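Local coordinates for protein dipeptidase AC. Metallo peptidase. MEROPS family M19 (Rhodobacter sphaeroides, PDB 3LY0) that probably hydrolyses dipeptides as a zinc-dependent metallodipeptidase, and here holds a phosphinate mimic of L-Ala-D-Ala beside two zinc ions, at residues Y58-Q63 against Q93-A98; L18-N23 against L103-R108; E142-D147 against H152-L157. All coordinates share one frame; numbering follows the deposited sequence.

How the interactions relate
All three contacts are apolar and lie on the same long helix or next to it, in a TIM-barrel-like metallopeptidase. Interactions 1 and 2 both use helix 89-109: its earlier part meets the loop 58-63, its later part the helix 16-22, and the two join where P60 rests on L18 and V95 on L21. Interaction 3 stays local, folding the loop 142-147 onto helix 149-157, yet it reaches the same long helix through A96, which touches A143 and F154. Interactions 2 and 3 are buried, and interaction 1 is partly so. Their chemistry differs: valines and a proline in interaction 1, whose loop also carries Y58 to the ligand; leucine against sulfur and indole in interaction 2; a phenylalanine ring in interaction 3.

Interaction 1 of 3, residues Y58-Q63 against Q93-A98; sequences YVPSPQ and QPVALA. With LY0 ((2R)-3-[(R)-[(1R)-1-aminoethyl](hydroxy)phosphoryl]-2-methylpropanoic acid), chain C.
V95 meets V59 and P60 where the helix 89-109 runs beside the loop 58-63. Walking along the helix, Q93 comes first; it faces away from the loop, and its NE2 is hydrogen-bonded to the carbonyl of A143. V95 then does most of the touching. Its CB points at the loop, and CG1, anti to the backbone N (chi1 178°), lies 4.1 Å from V59 CG2. The same V95 CG1 also reaches the proline ring, 4.3 Å from P60 CD, so one methyl serves two loop residues. A96 follows: V59 CG2 comes within 4.4 Å of the A96 backbone N, so the valine methyl lies against the helix backbone. One residue before V59, the ring of Y58 turns to the active site, where the amino nitrogen N1 of LY0 sits over one face, offset toward the rim, 3.4 Å from Y58 CD2. The backbone N of P60 lies over the opposite face, and Y58 OH is hydrogen-bonded to H65 ND1. The loop follows strand 50-57 and brings Y58 to the ligand, as in TIM-barrel enzymes, whose active sites are built from loops at the C-terminal ends of the strands.

Interaction 2 of 3, residues L18-N23 against L103-R108; sequences LRLLRN and LLWMER
L20 reaches from helix 16-22 toward M106 and W105 on helix 89-109, and a single methyl of it makes the closest contacts. From the backbone, L20 CB already points at the other helix. CG comes next, set beside the backbone N and anti to the carbonyl carbon (chi1 -59°), and from there the branch runs toward helix 89-109. At the tip, CD1 does the touching: it is 3.9 Å from M106 SD and 3.9 Å from M106 CG, so it lies against the side of the methionine chain where CG joins the sulfur. The methionine bends at this end, with chi3 at 58° turning its CE out of line with the chain. The same L20 CD1 also approaches the six-membered part of the indole, 4.2 Å from W105 CZ3, at an oblique angle to the ring. Helix 16-22 follows the short strand 13-14, whose H13 is a zinc ligand, and helix 89-109 leads on to strand 114-116; the contact therefore joins the short helix that follows the metal-binding strand to a long helix of the TIM-barrel-like fold, with the L20 side chain about 14 Å from a bound zinc ion. The backbones stay well apart, the nearest CA atoms, those of L20 and L103, being 9.0 Å from each other, and long side chains bridge the distance. Helix 27-32 closes one flank: R27 and I30 touch L20, R27 makes a cation-pi contact with W105, and W31 meets the same indole. F114 of strand 114-116 also packs on M106. Further along the indole, R108 NH2 lies at its edge, in the ring plane.

Interaction 3 of 3, residues E142-D147 against H152-L157; sequences EAIGAD and HLFHSL
F154 sets its ring against A143 and I144, in the loop that precedes its own helix. The I144 methyl and the A143 carbonyl oxygen both come to the ring obliquely. The adjoining ring atoms CD2 and CE2 take the contact between them. I144 CD1 is 3.7 Å from F154 CD2, while A143 CB and A143 O are each 4.1 Å from F154 CE2. The isoleucine gets there by bending: its CB does not point at the helix, but CG1 lies beside the backbone N (chi1 -48°) and chi2, at -56°, folds CD1 back toward the ring. F154, in contrast, has its CB directed toward the loop. One turn further along the helix from H152, S156 OG bonds back to the H152 carbonyl O at 3.0 Å, from the opposite face to the S156 backbone N that shares this acceptor. Around the contact, M138 of strand 132-139 touches both I144 and F154, helix 89-109 lies against the ring, and H152 packs on helix 192-204, so helix 149-157 and the loop before it border strand 132-139 and helices 89-109 and 192-204.

Interaction 1 of 3, residues Y58-Q63 against Q93-A98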
loop_
_atom_site.group_PDB
_atom_site.type_symbol
_atom_site.label_atom_id
_atom_site.label_comp_id
_atom_site.label_asym_id
_atom_site.label_seq_id
_atom_site.Cartn_x
_atom_site.Cartn_y
_atom_site.Cartn_z
ATOM N N TYR A 58 5.264 2.148 -8.783
ATOM C CA TYR A 58 4.717 0.921 -9.342
ATOM C C TYR A 58 4.798 1.021 -10.854
ATOM O O TYR A 58 4.378 2.020 -11.423
ATOM C CB TYR A 58 3.269 0.726 -8.865
ATOM C CG TYR A 58 2.319 0.154 -9.895
ATOM C CD1 TYR A 58 2.299 -1.208 -10.184
ATOM C CD2 TYR A 58 1.430 0.980 -10.566
ATOM C CE1 TYR A 58 1.429 -1.721 -11.131
ATOM C CE2 TYR A 58 0.550 0.478 -11.498
ATOM C CZ TYR A 58 0.555 -0.868 -11.785
ATOM O OH TYR A 58 -0.335 -1.353 -12.723
ATOM N N VAL A 59 5.362 -0.004 -11.491
ATOM C CA VAL A 59 5.571 0.003 -12.935
ATOM C C VAL A 59 4.403 -0.698 -13.624
ATOM O O VAL A 59 4.206 -1.898 -13.447
ATOM C CB VAL A 59 6.899 -0.707 -13.304
ATOM C CG1 VAL A 59 7.071 -0.785 -14.819
ATOM C CG2 VAL A 59 8.072 -0.000 -12.658
ATOM N N PRO A 60 3.606 0.051 -14.407
ATOM C CA PRO A 60 2.459 -0.594 -15.067
ATOM C C PRO A 60 2.858 -1.499 -16.227
ATOM O O PRO A 60 3.839 -1.234 -16.922
ATOM C CB PRO A 60 1.652 0.590 -15.615
ATOM C CG PRO A 60 2.158 1.795 -14.870
ATOM C CD PRO A 60 3.589 1.514 -14.557
ATOM N N SER A 61 2.073 -2.554 -16.433
ATOM C CA SER A 61 2.196 -3.414 -17.606
ATOM C C SER A 61 1.509 -2.758 -18.801
ATOM O O SER A 61 0.703 -1.841 -18.627
ATOM C CB SER A 61 1.541 -4.768 -17.329
ATOM O OG SER A 61 2.351 -5.572 -16.495
ATOM N N PRO A 62 1.814 -3.233 -20.025
ATOM C CA PRO A 62 1.216 -2.646 -21.234
ATOM C C PRO A 62 -0.313 -2.637 -21.186
ATOM O O PRO A 62 -0.932 -1.648 -21.600
ATOM C CB PRO A 62 1.728 -3.558 -22.351
ATOM C CG PRO A 62 3.045 -4.059 -21.831
ATOM C CD PRO A 62 2.805 -4.271 -20.351
ATOM N N GLN A 63 -0.911 -3.720 -20.695
ATOM C CA GLN A 63 -2.313 -3.709 -20.310
ATOM C C GLN A 63 -2.329 -3.287 -18.848
ATOM O O GLN A 63 -2.142 -4.119 -17.962
ATOM C CB GLN A 63 -2.935 -5.103 -20.429
ATOM C CG GLN A 63 -3.004 -5.691 -21.832
ATOM C CD GLN A 63 -3.374 -7.172 -21.818
ATOM O OE1 GLN A 63 -4.512 -7.545 -21.504
ATOM N NE2 GLN A 63 -2.413 -8.022 -22.159
ATOM N N GLN A 93 13.533 0.098 -14.976
ATOM C CA GLN A 93 14.336 1.143 -14.339
ATOM C C GLN A 93 14.008 2.579 -14.751
ATOM O O GLN A 93 13.882 3.438 -13.888
ATOM C CB GLN A 93 15.839 0.839 -14.425
ATOM C CG GLN A 93 16.234 -0.231 -13.425
ATOM C CD GLN A 93 17.677 -0.647 -13.504
ATOM O OE1 GLN A 93 18.369 -0.379 -14.491
ATOM N NE2 GLN A 93 18.149 -1.322 -12.459
ATOM N N PRO A 94 13.842 2.847 -16.052
ATOM C CA PRO A 94 13.489 4.220 -16.435
ATOM C C PRO A 94 12.144 4.659 -15.841
ATOM O O PRO A 94 11.962 5.830 -15.489
ATOM C CB PRO A 94 13.423 4.148 -17.970
ATOM C CG PRO A 94 14.323 3.004 -18.325
ATOM C CD PRO A 94 14.150 1.999 -17.219
ATOM N N VAL A 95 11.206 3.726 -15.708
ATOM C CA VAL A 95 9.883 4.087 -15.201
ATOM C C VAL A 95 9.987 4.364 -13.703
ATOM O O VAL A 95 9.433 5.350 -13.207
ATOM C CB VAL A 95 8.815 2.995 -15.494
ATOM C CG1 VAL A 95 7.478 3.395 -14.895
ATOM C CG2 VAL A 95 8.667 2.781 -16.993
ATOM N N ALA A 96 10.718 3.511 -12.990
ATOM C CA ALA A 96 10.902 3.680 -11.554
ATOM C C ALA A 96 11.673 4.972 -11.280
ATOM O O ALA A 96 11.367 5.697 -10.327
ATOM C CB ALA A 96 11.634 2.487 -10.957
ATOM N N LEU A 97 12.693 5.256 -12.092
ATOM C CA LEU A 97 13.408 6.528 -11.955
ATOM C C LEU A 97 12.487 7.719 -12.203
ATOM O O LEU A 97 12.578 8.718 -11.500
ATOM C CB LEU A 97 14.630 6.596 -12.876
ATOM C CG LEU A 97 15.830 5.737 -12.483
ATOM C CD1 LEU A 97 16.927 5.890 -13.523
ATOM C CD2 LEU A 97 16.360 6.131 -11.106
ATOM N N ALA A 98 11.617 7.628 -13.206
ATOM C CA ALA A 98 10.681 8.715 -13.470
ATOM C C ALA A 98 9.822 8.984 -12.241
ATOM O O ALA A 98 9.644 10.127 -11.828
ATOM C CB ALA A 98 9.810 8.397 -14.683
HETATM P P LY0 C . -2.603 -1.334 -6.810
HETATM C C1 LY0 C . -2.384 -0.874 -9.556
HETATM N N1 LY0 C . -0.706 0.122 -8.026
HETATM C C2 LY0 C . -2.095 -0.266 -8.201
HETATM C C4 LY0 C . -4.432 -1.510 -6.777
HETATM C C5 LY0 C . -4.941 -2.917 -6.638
HETATM C C6 LY0 C . -4.243 -3.688 -5.551
HETATM C C7 LY0 C . -6.443 -3.041 -6.629
HETATM O O31 LY0 C . -2.075 -0.656 -5.568
HETATM O O32 LY0 C . -1.897 -2.723 -6.954
HETATM O O61 LY0 C . -4.392 -5.035 -5.500
HETATM O O62 LY0 C . -3.509 -3.126 -4.721
#

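Interaction 2 of 3, residues L18-N23 against L103-R108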
loop_
_atom_site.group_PDB
_atom_site.type_symbol
_atom_site.label_atom_id
_atom_site.label_comp_id
_atom_site.label_asym_id
_atom_site.label_seq_id
_atom_site.Cartn_x
_atom_site.Cartn_y
_atom_site.Cartn_z
ATOM N N LEU A 18 1.531 7.574 -9.900
ATOM C CA LEU A 18 1.110 7.092 -11.204
ATOM C C LEU A 18 0.442 8.211 -11.992
ATOM O O LEU A 18 0.539 8.275 -13.221
ATOM C CB LEU A 18 0.173 5.885 -11.053
ATOM C CG LEU A 18 -0.230 5.148 -12.329
ATOM C CD1 LEU A 18 0.958 4.450 -12.962
ATOM C CD2 LEU A 18 -1.328 4.139 -11.995
ATOM N N ARG A 19 -0.224 9.117 -11.288
ATOM C CA ARG A 19 -0.877 10.224 -11.970
ATOM C C ARG A 19 0.128 11.210 -12.535
ATOM O O ARG A 19 -0.097 11.796 -13.598
ATOM C CB ARG A 19 -1.897 10.890 -11.059
ATOM C CG ARG A 19 -3.125 9.982 -10.888
ATOM C CD ARG A 19 -4.140 10.520 -9.914
ATOM N NE ARG A 19 -4.495 11.895 -10.227
ATOM C CZ ARG A 19 -4.844 12.788 -9.314
ATOM N NH1 ARG A 19 -4.899 12.441 -8.031
ATOM N NH2 ARG A 19 -5.129 14.026 -9.686
ATOM N N LEU A 20 1.252 11.369 -11.848
ATOM C CA LEU A 20 2.313 12.221 -12.371
ATOM C C LEU A 20 3.029 11.543 -13.536
ATOM O O LEU A 20 3.404 12.204 -14.506
ATOM C CB LEU A 20 3.294 12.629 -11.265
ATOM C CG LEU A 20 2.626 13.385 -10.106
ATOM C CD1 LEU A 20 3.642 13.897 -9.105
ATOM C CD2 LEU A 20 1.742 14.539 -10.618
ATOM N N LEU A 21 3.204 10.228 -13.445
ATOM C CA LEU A 21 3.784 9.454 -14.543
ATOM C C LEU A 21 2.954 9.633 -15.806
ATOM O O LEU A 21 3.500 9.768 -16.905
ATOM C CB LEU A 21 3.851 7.962 -14.192
ATOM C CG LEU A 21 4.542 7.066 -15.235
ATOM C CD1 LEU A 21 6.036 7.343 -15.294
ATOM C CD2 LEU A 21 4.278 5.582 -14.972
ATOM N N ARG A 22 1.636 9.639 -15.642
ATOM C CA ARG A 22 0.725 9.661 -16.785
ATOM C C ARG A 22 0.530 11.041 -17.407
ATOM O O ARG A 22 0.118 11.144 -18.559
ATOM C CB ARG A 22 -0.619 9.028 -16.412
ATOM C CG ARG A 22 -0.509 7.519 -16.246
ATOM C CD ARG A 22 -1.759 6.886 -15.677
ATOM N NE ARG A 22 -1.716 5.435 -15.862
ATOM C CZ ARG A 22 -2.688 4.598 -15.513
ATOM N NH1 ARG A 22 -3.795 5.062 -14.952
ATOM N NH2 ARG A 22 -2.552 3.295 -15.737
ATOM N N ASN A 23 0.832 12.095 -16.657
ATOM C CA ASN A 23 0.707 13.458 -17.183
ATOM C C ASN A 23 1.766 14.379 -16.582
ATOM O O ASN A 23 1.444 15.312 -15.850
ATOM C CB ASN A 23 -0.698 14.015 -16.932
ATOM C CG ASN A 23 -0.970 15.306 -17.700
ATOM O OD1 ASN A 23 -0.087 15.858 -18.364
ATOM N ND2 ASN A 23 -2.202 15.798 -17.602
ATOM N N LEU A 103 8.587 12.163 -7.146
ATOM C CA LEU A 103 8.426 12.230 -5.700
ATOM C C LEU A 103 9.353 13.304 -5.127
ATOM O O LEU A 103 8.947 14.113 -4.296
ATOM C CB LEU A 103 8.702 10.872 -5.056
ATOM C CG LEU A 103 8.489 10.773 -3.548
ATOM C CD1 LEU A 103 7.030 11.036 -3.203
ATOM C CD2 LEU A 103 8.926 9.417 -3.017
ATOM N N LEU A 104 10.608 13.318 -5.573
ATOM C CA LEU A 104 11.537 14.346 -5.108
ATOM C C LEU A 104 11.075 15.716 -5.580
ATOM O O LEU A 104 11.151 16.706 -4.827
ATOM C CB LEU A 104 12.975 14.084 -5.567
ATOM C CG LEU A 104 13.726 12.935 -4.901
ATOM C CD1 LEU A 104 15.207 13.015 -5.246
ATOM C CD2 LEU A 104 13.524 12.941 -3.397
ATOM N N TRP A 105 10.615 15.784 -6.823
ATOM C CA TRP A 105 10.058 17.029 -7.339
ATOM C C TRP A 105 8.907 17.551 -6.467
ATOM O O TRP A 105 8.825 18.747 -6.210
ATOM C CB TRP A 105 9.616 16.895 -8.801
ATOM C CG TRP A 105 8.824 18.078 -9.199
ATOM C CD1 TRP A 105 9.310 19.279 -9.626
ATOM C CD2 TRP A 105 7.401 18.219 -9.133
ATOM N NE1 TRP A 105 8.273 20.151 -9.852
ATOM C CE2 TRP A 105 7.091 19.524 -9.557
ATOM C CE3 TRP A 105 6.356 17.359 -8.770
ATOM C CZ2 TRP A 105 5.780 19.998 -9.630
ATOM C CZ3 TRP A 105 5.048 17.829 -8.844
ATOM C CH2 TRP A 105 4.774 19.138 -9.267
ATOM N N MET A 106 8.019 16.660 -6.018
ATOM C CA MET A 106 6.891 17.070 -5.177
ATOM C C MET A 106 7.371 17.841 -3.948
ATOM O O MET A 106 6.767 18.836 -3.530
ATOM C CB MET A 106 6.065 15.852 -4.725
ATOM C CG MET A 106 5.188 15.222 -5.795
ATOM S SD MET A 106 4.535 13.553 -5.342
ATOM C CE MET A 106 3.625 13.914 -3.807
ATOM N N GLU A 107 8.454 17.364 -3.358
ATOM C CA GLU A 107 9.038 18.006 -2.191
ATOM C C GLU A 107 9.657 19.363 -2.545
ATOM O O GLU A 107 9.497 20.334 -1.803
ATOM C CB GLU A 107 10.071 17.062 -1.582
ATOM C CG GLU A 107 10.768 17.551 -0.336
ATOM C CD GLU A 107 11.695 16.482 0.210
ATOM O OE1 GLU A 107 12.397 15.844 -0.608
ATOM O OE2 GLU A 107 11.719 16.266 1.433
ATOM N N ARG A 108 10.358 19.445 -3.668
ATOM C CA ARG A 108 10.907 20.731 -4.092
ATOM C C ARG A 108 9.789 21.733 -4.318
ATOM O O ARG A 108 9.848 22.862 -3.836
ATOM C CB ARG A 108 11.750 20.580 -5.357
ATOM C CG ARG A 108 12.985 19.720 -5.130
ATOM C CD ARG A 108 14.030 19.871 -6.236
ATOM N NE ARG A 108 13.519 19.551 -7.565
ATOM C CZ ARG A 108 13.414 18.319 -8.048
ATOM N NH1 ARG A 108 13.801 17.286 -7.305
ATOM N NH2 ARG A 108 12.939 18.120 -9.268
#

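Interaction 3 of 3, residues E142-D147 against H152-L157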
loop_
_atom_site.group_PDB
_atom_site.type_symbol
_atom_site.label_atom_id
_atom_site.label_comp_id
_atom_site.label_asym_id
_atom_site.label_seq_id
_atom_site.Cartn_x
_atom_site.Cartn_y
_atom_site.Cartn_z
ATOM N N GLU A 142 10.838 -4.934 -9.815
ATOM C CA GLU A 142 11.398 -5.120 -11.149
ATOM C C GLU A 142 12.586 -4.213 -11.440
ATOM O O GLU A 142 13.463 -4.582 -12.220
ATOM C CB GLU A 142 10.343 -4.873 -12.210
ATOM C CG GLU A 142 9.269 -5.929 -12.262
ATOM C CD GLU A 142 8.061 -5.619 -11.406
ATOM O OE1 GLU A 142 8.089 -4.671 -10.588
ATOM O OE2 GLU A 142 7.065 -6.346 -11.568
ATOM N N ALA A 143 12.620 -3.030 -10.840
ATOM C CA ALA A 143 13.733 -2.122 -11.069
ATOM C C ALA A 143 15.007 -2.573 -10.359
ATOM O O ALA A 143 16.049 -1.933 -10.498
ATOM C CB ALA A 143 13.359 -0.714 -10.648
ATOM N N ILE A 144 14.915 -3.652 -9.585
ATOM C CA ILE A 144 16.073 -4.221 -8.903
ATOM C C ILE A 144 16.495 -5.505 -9.615
ATOM O O ILE A 144 15.708 -6.443 -9.742
ATOM C CB ILE A 144 15.747 -4.575 -7.424
ATOM C CG1 ILE A 144 15.025 -3.419 -6.709
ATOM C CG2 ILE A 144 17.010 -5.002 -6.678
ATOM C CD1 ILE A 144 15.778 -2.116 -6.748
ATOM N N GLY A 145 17.724 -5.550 -10.113
ATOM C CA GLY A 145 18.199 -6.777 -10.725
ATOM C C GLY A 145 18.427 -7.859 -9.687
ATOM O O GLY A 145 18.519 -7.574 -8.496
ATOM N N ALA A 146 18.535 -9.108 -10.139
ATOM C CA ALA A 146 18.760 -10.224 -9.220
ATOM C C ALA A 146 20.075 -10.091 -8.445
ATOM O O ALA A 146 20.225 -10.631 -7.352
ATOM C CB ALA A 146 18.705 -11.555 -9.975
ATOM N N ASP A 147 21.015 -9.342 -9.012
ATOM C CA ASP A 147 22.284 -9.037 -8.358
ATOM C C ASP A 147 22.124 -8.134 -7.127
ATOM O O ASP A 147 22.993 -8.084 -6.254
ATOM C CB ASP A 147 23.198 -8.359 -9.377
ATOM C CG ASP A 147 22.482 -7.248 -10.123
ATOM O OD1 ASP A 147 21.906 -7.497 -11.210
ATOM O OD2 ASP A 147 22.452 -6.134 -9.589
ATOM N N HIS A 152 20.841 -1.109 -3.415
ATOM C CA HIS A 152 21.693 -0.184 -2.689
ATOM C C HIS A 152 21.581 1.222 -3.249
ATOM O O HIS A 152 21.554 2.192 -2.496
ATOM C CB HIS A 152 23.137 -0.683 -2.693
ATOM C CG HIS A 152 23.287 -2.021 -2.049
ATOM N ND1 HIS A 152 23.512 -2.171 -0.699
ATOM C CD2 HIS A 152 23.199 -3.272 -2.561
ATOM C CE1 HIS A 152 23.572 -3.460 -0.410
ATOM N NE2 HIS A 152 23.393 -4.148 -1.521
ATOM N N LEU A 153 21.497 1.336 -4.571
ATOM C CA LEU A 153 21.304 2.639 -5.196
ATOM C C LEU A 153 20.004 3.291 -4.742
ATOM O O LEU A 153 20.005 4.436 -4.287
ATOM C CB LEU A 153 21.305 2.518 -6.716
ATOM C CG LEU A 153 22.640 2.153 -7.357
ATOM C CD1 LEU A 153 22.438 1.983 -8.848
ATOM C CD2 LEU A 153 23.662 3.237 -7.091
ATOM N N PHE A 154 18.897 2.562 -4.846
ATOM C CA PHE A 154 17.612 3.132 -4.459
ATOM C C PHE A 154 17.585 3.470 -2.974
ATOM O O PHE A 154 17.041 4.494 -2.585
ATOM C CB PHE A 154 16.448 2.208 -4.860
ATOM C CG PHE A 154 15.989 2.397 -6.284
ATOM C CD1 PHE A 154 15.135 3.442 -6.616
ATOM C CD2 PHE A 154 16.395 1.523 -7.288
ATOM C CE1 PHE A 154 14.703 3.626 -7.923
ATOM C CE2 PHE A 154 15.970 1.696 -8.604
ATOM C CZ PHE A 154 15.122 2.755 -8.919
ATOM N N HIS A 155 18.173 2.618 -2.144
ATOM C CA HIS A 155 18.246 2.903 -0.721
ATOM C C HIS A 155 18.989 4.217 -0.467
ATOM O O HIS A 155 18.570 5.030 0.367
ATOM C CB HIS A 155 18.939 1.761 0.012
ATOM C CG HIS A 155 19.056 1.991 1.481
ATOM N ND1 HIS A 155 20.217 2.447 2.068
ATOM C CD2 HIS A 155 18.149 1.863 2.479
ATOM C CE1 HIS A 155 20.025 2.572 3.371
ATOM N NE2 HIS A 155 18.781 2.222 3.646
ATOM N N SER A 156 20.078 4.420 -1.196
ATOM C CA SER A 156 20.895 5.610 -1.032
ATOM C C SER A 156 20.118 6.874 -1.336
ATOM O O SER A 156 20.357 7.915 -0.718
ATOM C CB SER A 156 22.117 5.524 -1.932
ATOM O OG SER A 156 23.030 4.565 -1.434
ATOM N N LEU A 157 19.193 6.798 -2.284
ATOM C CA LEU A 157 18.416 7.979 -2.636
ATOM C C LEU A 157 17.071 8.103 -1.910
ATOM O O LEU A 157 16.311 9.041 -2.164
ATOM C CB LEU A 157 18.283 8.127 -4.157
ATOM C CG LEU A 157 17.656 6.984 -4.946
ATOM C CD1 LEU A 157 16.156 6.962 -4.728
ATOM C CD2 LEU A 157 17.952 7.173 -6.416
#